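Local coordinates for RNA polymerase II subunit B1 CTD phosphatase RTR1 (Saccharomyces cerevisiae, PDB 5C2Y), which dephosphorylates the C-terminal domain repeats of the largest RNA polymerase II subunit and so regulates the polymerase during transcription, at residues Leu17-Met28 / Phe138-Phe146. Numbering follows the deposited sequence.
Sequences LIPFQKHRQLSM and FARTGVHLF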
loop_
_atom_site.group_PDB
_atom_site.type_symbol
_atom_site.label_atom_id
_atom_site.label_comp_id
_atom_site.label_asym_id
_atom_site.label_seq_id
_atom_site.Cartn_x
_atom_site.Cartn_y
_atom_site.Cartn_z
ATOM N N LEU A 17 -9.609 5.563 12.633
ATOM C CA LEU A 17 -9.579 7.010 12.699
ATOM C C LEU A 17 -10.548 7.591 13.716
ATOM O O LEU A 17 -10.327 8.696 14.211
ATOM C CB LEU A 17 -9.873 7.598 11.323
ATOM C CG LEU A 17 -8.879 7.225 10.236
ATOM C CD1 LEU A 17 -9.231 7.949 8.944
ATOM C CD2 LEU A 17 -7.470 7.558 10.713
ATOM N N ILE A 18 -11.618 6.856 14.011
ATOM C CA ILE A 18 -12.658 7.329 14.925
ATOM C C ILE A 18 -12.140 7.979 16.229
ATOM O O ILE A 18 -12.554 9.091 16.573
ATOM C CB ILE A 18 -13.621 6.181 15.306
ATOM C CG1 ILE A 18 -14.570 5.863 14.156
ATOM C CG2 ILE A 18 -14.428 6.542 16.545
ATOM C CD1 ILE A 18 -15.512 4.713 14.475
ATOM N N PRO A 19 -11.218 7.314 16.947
ATOM C CA PRO A 19 -10.928 7.877 18.271
ATOM C C PRO A 19 -10.073 9.146 18.294
ATOM O O PRO A 19 -9.636 9.529 19.377
ATOM C CB PRO A 19 -10.171 6.741 18.965
ATOM C CG PRO A 19 -10.452 5.510 18.134
ATOM C CD PRO A 19 -10.537 6.021 16.751
ATOM N N PHE A 20 -9.811 9.780 17.159
ATOM C CA PHE A 20 -8.930 10.945 17.176
ATOM C C PHE A 20 -9.474 12.110 16.350
ATOM O O PHE A 20 -8.705 12.947 15.856
ATOM C CB PHE A 20 -7.532 10.582 16.670
ATOM C CG PHE A 20 -6.990 9.290 17.228
ATOM C CD1 PHE A 20 -6.273 9.272 18.415
ATOM C CD2 PHE A 20 -7.172 8.094 16.543
ATOM C CE1 PHE A 20 -5.759 8.090 18.909
ATOM C CE2 PHE A 20 -6.657 6.911 17.038
ATOM C CZ PHE A 20 -5.948 6.910 18.218
ATOM N N GLN A 21 -10.797 12.168 16.216
ATOM C CA GLN A 21 -11.461 13.287 15.554
ATOM C C GLN A 21 -11.667 14.457 16.520
ATOM O O GLN A 21 -12.512 15.331 16.297
ATOM C CB GLN A 21 -12.795 12.840 14.978
ATOM C CG GLN A 21 -12.693 11.574 14.160
ATOM C CD GLN A 21 -11.940 11.783 12.864
ATOM O OE1 GLN A 21 -12.248 12.699 12.098
ATOM N NE2 GLN A 21 -10.940 10.940 12.615
ATOM N N LYS A 22 -10.881 14.458 17.590
ATOM C CA LYS A 22 -10.900 15.514 18.588
ATOM C C LYS A 22 -9.895 16.611 18.242
ATOM O O LYS A 22 -10.170 17.790 18.425
ATOM C CB LYS A 22 -10.594 14.936 19.978
ATOM C CG LYS A 22 -10.594 15.956 21.110
ATOM C CD LYS A 22 -11.960 16.626 21.249
ATOM C CE LYS A 22 -12.064 17.429 22.550
ATOM N NZ LYS A 22 -11.076 18.545 22.592
ATOM N N HIS A 23 -8.723 16.229 17.750
ATOM C CA HIS A 23 -7.703 17.228 17.464
ATOM C C HIS A 23 -7.150 17.140 16.047
ATOM O O HIS A 23 -7.135 16.081 15.439
ATOM C CB HIS A 23 -6.558 17.109 18.466
ATOM C CG HIS A 23 -6.921 17.534 19.856
ATOM N ND1 HIS A 23 -7.100 18.857 20.209
ATOM C CD2 HIS A 23 -7.134 16.813 20.984
ATOM C CE1 HIS A 23 -7.406 18.929 21.492
ATOM N NE2 HIS A 23 -7.436 17.706 21.986
ATOM N N ARG A 24 -6.705 18.278 15.529
ATOM C CA ARG A 24 -5.987 18.317 14.272
ATOM C C ARG A 24 -4.631 17.637 14.437
ATOM O O ARG A 24 -4.173 16.918 13.542
ATOM C CB ARG A 24 -5.798 19.763 13.794
ATOM C CG ARG A 24 -6.900 20.266 12.875
ATOM C CD ARG A 24 -6.615 21.651 12.292
ATOM N NE ARG A 24 -5.537 21.645 11.313
ATOM C CZ ARG A 24 -4.312 22.105 11.551
ATOM N NH1 ARG A 24 -4.010 22.613 12.745
ATOM N NH2 ARG A 24 -3.390 22.064 10.593
ATOM N N GLN A 25 -3.997 17.859 15.588
ATOM C CA GLN A 25 -2.617 17.438 15.800
ATOM C C GLN A 25 -2.454 16.199 16.680
ATOM O O GLN A 25 -2.687 16.245 17.895
ATOM C CB GLN A 25 -1.824 18.577 16.409
ATOM C CG GLN A 25 -0.384 18.251 16.638
ATOM C CD GLN A 25 0.329 17.999 15.354
ATOM O OE1 GLN A 25 0.255 18.810 14.431
ATOM N NE2 GLN A 25 1.022 16.866 15.270
ATOM N N LEU A 26 -2.009 15.108 16.050
ATOM C CA LEU A 26 -1.780 13.827 16.713
ATOM C C LEU A 26 -0.479 13.769 17.509
ATOM O O LEU A 26 0.524 14.348 17.118
ATOM C CB LEU A 26 -1.759 12.695 15.685
ATOM C CG LEU A 26 -3.020 12.295 14.933
ATOM C CD1 LEU A 26 -2.624 11.352 13.824
ATOM C CD2 LEU A 26 -4.044 11.659 15.848
ATOM N N SER A 27 -0.502 13.038 18.618
ATOM C CA SER A 27 0.719 12.636 19.310
ATOM C C SER A 27 1.478 11.557 18.534
ATOM O O SER A 27 0.888 10.839 17.712
ATOM C CB SER A 27 0.377 12.104 20.681
ATOM O OG SER A 27 -0.267 10.848 20.527
ATOM N N MET A 28 2.770 11.411 18.816
ATOM C CA MET A 28 3.561 10.352 18.181
ATOM C C MET A 28 2.983 8.974 18.423
ATOM O O MET A 28 2.965 8.133 17.524
ATOM C CB MET A 28 4.984 10.372 18.685
ATOM C CG MET A 28 5.700 11.635 18.386
ATOM S SD MET A 28 7.430 11.297 18.640
ATOM C CE MET A 28 8.166 12.761 17.900
ATOM N N PHE A 138 2.265 11.585 12.322
ATOM C CA PHE A 138 1.829 12.532 13.336
ATOM C C PHE A 138 2.130 13.975 12.911
ATOM O O PHE A 138 1.422 14.904 13.303
ATOM C CB PHE A 138 2.485 12.215 14.686
ATOM C CG PHE A 138 3.843 12.831 14.871
ATOM C CD1 PHE A 138 4.936 12.361 14.162
ATOM C CD2 PHE A 138 4.033 13.866 15.781
ATOM C CE1 PHE A 138 6.202 12.924 14.336
ATOM C CE2 PHE A 138 5.294 14.438 15.963
ATOM C CZ PHE A 138 6.376 13.965 15.234
ATOM N N ALA A 139 3.177 14.145 12.103
ATOM C CA ALA A 139 3.522 15.439 11.518
ATOM C C ALA A 139 2.536 15.898 10.423
ATOM O O ALA A 139 2.491 17.069 10.068
ATOM C CB ALA A 139 4.928 15.385 10.961
ATOM N N ARG A 140 1.744 14.976 9.893
ATOM C CA ARG A 140 0.776 15.320 8.858
ATOM C C ARG A 140 -0.530 15.766 9.477
ATOM O O ARG A 140 -1.551 15.068 9.362
ATOM C CB ARG A 140 0.540 14.125 7.936
ATOM C CG ARG A 140 1.828 13.487 7.459
ATOM C CD ARG A 140 1.574 12.205 6.698
ATOM N NE ARG A 140 2.842 11.635 6.258
ATOM C CZ ARG A 140 2.962 10.685 5.340
ATOM N NH1 ARG A 140 1.880 10.178 4.763
ATOM N NH2 ARG A 140 4.171 10.250 4.997
ATOM N N THR A 141 -0.486 16.925 10.132
ATOM C CA THR A 141 -1.634 17.457 10.858
ATOM C C THR A 141 -2.922 17.432 10.059
ATOM O O THR A 141 -2.975 17.917 8.930
ATOM C CB THR A 141 -1.418 18.904 11.291
ATOM O OG1 THR A 141 -0.128 19.053 11.896
ATOM C CG2 THR A 141 -2.490 19.296 12.281
ATOM N N GLY A 142 -3.962 16.860 10.649
ATOM C CA GLY A 142 -5.264 16.881 10.030
ATOM C C GLY A 142 -5.599 15.803 9.022
ATOM O O GLY A 142 -6.786 15.614 8.749
ATOM N N VAL A 143 -4.608 15.082 8.481
ATOM C CA VAL A 143 -4.896 14.101 7.413
ATOM C C VAL A 143 -5.775 12.946 7.859
ATOM O O VAL A 143 -6.120 12.099 7.048
ATOM C CB VAL A 143 -3.628 13.451 6.799
ATOM C CG1 VAL A 143 -2.661 14.504 6.273
ATOM C CG2 VAL A 143 -2.966 12.507 7.788
ATOM N N HIS A 144 -6.135 12.907 9.137
ATOM C CA HIS A 144 -6.928 11.811 9.677
ATOM C C HIS A 144 -8.363 12.242 9.948
ATOM O O HIS A 144 -9.211 11.421 10.318
ATOM C CB HIS A 144 -6.297 11.298 10.963
ATOM C CG HIS A 144 -6.275 12.318 12.052
ATOM N ND1 HIS A 144 -5.254 13.236 12.191
ATOM C CD2 HIS A 144 -7.163 12.591 13.036
ATOM C CE1 HIS A 144 -5.509 14.015 13.227
ATOM N NE2 HIS A 144 -6.660 13.643 13.755
ATOM N N LEU A 145 -8.626 13.533 9.759
ATOM C CA LEU A 145 -9.928 14.119 10.068
ATOM C C LEU A 145 -10.953 13.884 8.961
ATOM O O LEU A 145 -10.702 14.183 7.783
ATOM C CB LEU A 145 -9.774 15.616 10.335
ATOM C CG LEU A 145 -8.948 15.956 11.580
ATOM C CD1 LEU A 145 -8.589 17.433 11.624
ATOM C CD2 LEU A 145 -9.678 15.525 12.852
ATOM N N PHE A 146 -12.106 13.351 9.369
ATOM C CA PHE A 146 -13.220 13.040 8.472
ATOM C C PHE A 146 -13.691 14.262 7.712
ATOM O O PHE A 146 -13.680 14.273 6.491
ATOM C CB PHE A 146 -14.390 12.441 9.248
ATOM C CG PHE A 146 -14.108 11.086 9.803
ATOM C CD1 PHE A 146 -12.960 10.408 9.444
ATOM C CD2 PHE A 146 -14.995 10.488 10.682
ATOM C CE1 PHE A 146 -12.696 9.161 9.952
ATOM C CE2 PHE A 146 -14.742 9.229 11.197
ATOM C CZ PHE A 146 -13.588 8.561 10.829
#
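Gln21 turns its chain at chi2 (-69°), which stacks its amide over the centre of the Phe146 ring, the planes 23° apart. In His144, CG sits between the backbone N and the carbonyl carbon (chi1 63°), and the imidazole meets the segment 17-28 edge first. The Gln21 amide works at both ends. OE1 accepts a nearly straight bond from Phe146 N at 2.8 Å, and NE2 donates to His144 O at 2.9 Å. NE2 also donates to Leu17 O within its own segment. With alanine at the Gln21 position, Phe146 N and His144 O would probably be left without these mates, and one face of the Phe146 ring without its amide cover. His144 NE2 donates to His23 O at 3.0 Å, almost in line with the carbonyl, and makes a weak bond to Phe20 O. Leu26 CD2 covers one face of this imidazole in a CH-pi contact, and Leu145 CG lies over the opposite face. Leu17 CB packs on Phe146 CE1 at 3.5 Å. Further along, Gly142 N donates to Arg24 O. Thr141 OG1 donates to Gln25 OE1 at 2.6 Å, while Thr141 CG2 lies over one face of the Arg24 guanidinium. At the far end, Met28 runs alongside Phe138. Its CG lies over the ring face in a CH-pi contact, and SD adds a more distant Met-aromatic contact. Leu26 also touches Ile34 of helix 28-42. This is loop-to-loop packing away from the zinc site. It joins the linker between helices 9-17 and 28-42 to overlapping type II and type I beta turns spanning Arg140 to Leu145.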